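PDB 3MAL: stromal cell-derived factor 2-like protein, which takes part in protein quality control and the unfolded protein response of the endoplasmic reticulum, in a complex with ERDJ3B and BIP1 needed for immune receptor accumulation. Local coordinates for residues S113-G116 against S121-G124. Residues are numbered along the deposited sequence; the frame is centred on the assembly and turned at random.
Sequences SCFG and SDTG
With CG trans to the backbone nitrogen (chi1 169°), the ring of Phe115 reaches out from the end of strand 110-115 to the returning loop, where CG of Asp122 lies between the backbone N and the carbonyl carbon (chi1 67°) and the carboxylate meets the ring's outer end. The closest approach is Asp122 OD2 to Phe115 CZ, 3.4 Å, with CE1 of Phe115 next at 3.7 Å from the same oxygen. The two side chains run at about a right angle, while ring and carboxylate planes are 30° apart, and the oxygen comes in obliquely. Ser121 adds its CA beside the ring edge, 4.2 Å from Phe115 CE1.

The other oxygen holds the carboxylate in place: Asp122 OD1 accepts a bent bond from the backbone N-H of Gly124 (2.8 Å to N), on its anti side and tilted out of the carboxylate plane. This is an Asx turn; aspartate's short side chain lets an acceptor reach the N-H two residues on. Gly116 has a positive phi, which favours glycine, where the chain leaves the strand. Phenylalanine's flat ring spans the distance to the loop and also stacks on His98 of strand 96-100; Asp125 OD2 hydrogen-bonds the Ser121 hydroxyl. The contact joins strand 110-115, in the second MIR repeat of this beta-trefoil, to the loop before barrel strand 127-131. No hydrogen bond crosses it: carboxylate and ring meet by van der Waals touch, while the Asx turn gives OD1 its polar partner.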
loop_
_atom_site.group_PDB
_atom_site.type_symbol
_atom_site.label_atom_id
_atom_site.label_comp_id
_atom_site.label_asym_id
_atom_site.label_seq_id
_atom_site.Cartn_x
_atom_site.Cartn_y
_atom_site.Cartn_z
ATOM N N SER A 113 -3.493 6.894 4.743
ATOM C CA SER A 113 -2.461 7.930 4.831
ATOM C C SER A 113 -1.044 7.367 4.875
ATOM O O SER A 113 -0.824 6.135 4.841
ATOM C CB SER A 113 -2.687 8.815 6.082
ATOM O OG SER A 113 -2.438 8.088 7.284
ATOM N N CYS A 114 -0.079 8.283 4.918
ATOM C CA CYS A 114 1.307 7.948 5.225
ATOM C C CYS A 114 1.654 8.525 6.605
ATOM O O CYS A 114 1.477 9.727 6.849
ATOM C CB CYS A 114 2.271 8.465 4.130
ATOM S SG CYS A 114 2.803 7.124 2.996
ATOM N N PHE A 115 2.150 7.663 7.496
ATOM C CA PHE A 115 2.305 7.988 8.916
ATOM C C PHE A 115 3.748 7.828 9.391
ATOM O O PHE A 115 4.481 6.953 8.927
ATOM C CB PHE A 115 1.388 7.066 9.742
ATOM C CG PHE A 115 1.613 7.106 11.236
ATOM C CD1 PHE A 115 2.480 6.199 11.856
ATOM C CD2 PHE A 115 0.923 8.025 12.036
ATOM C CE1 PHE A 115 2.695 6.235 13.228
ATOM C CE2 PHE A 115 1.112 8.050 13.414
ATOM C CZ PHE A 115 1.990 7.155 14.013
ATOM N N GLY A 116 4.124 8.646 10.365
ATOM C CA GLY A 116 5.366 8.425 11.090
ATOM C C GLY A 116 6.626 8.596 10.276
ATOM O O GLY A 116 6.690 9.409 9.361
ATOM N N SER A 121 6.561 4.121 14.130
ATOM C CA SER A 121 5.640 3.221 13.451
ATOM C C SER A 121 4.731 2.654 14.530
ATOM O O SER A 121 5.162 2.486 15.683
ATOM C CB SER A 121 6.422 2.093 12.742
ATOM O OG SER A 121 5.568 1.179 12.063
ATOM N N ASP A 122 3.473 2.395 14.190
ATOM C CA ASP A 122 2.573 1.682 15.106
ATOM C C ASP A 122 1.738 0.619 14.391
ATOM O O ASP A 122 1.903 0.427 13.183
ATOM C CB ASP A 122 1.724 2.639 15.962
ATOM C CG ASP A 122 0.716 3.437 15.171
ATOM O OD1 ASP A 122 0.169 2.947 14.158
ATOM O OD2 ASP A 122 0.430 4.573 15.596
ATOM N N THR A 123 0.868 -0.091 15.121
ATOM C CA THR A 123 0.046 -1.158 14.494
ATOM C C THR A 123 -0.873 -0.672 13.346
ATOM O O THR A 123 -1.338 -1.467 12.522
ATOM C CB THR A 123 -0.792 -1.970 15.524
ATOM O OG1 THR A 123 -1.795 -1.140 16.102
ATOM C CG2 THR A 123 0.093 -2.566 16.629
ATOM N N GLY A 124 -1.141 0.632 13.300
ATOM C CA GLY A 124 -1.952 1.182 12.220
ATOM C C GLY A 124 -1.219 1.117 10.884
ATOM O O GLY A 124 -1.819 1.369 9.837
#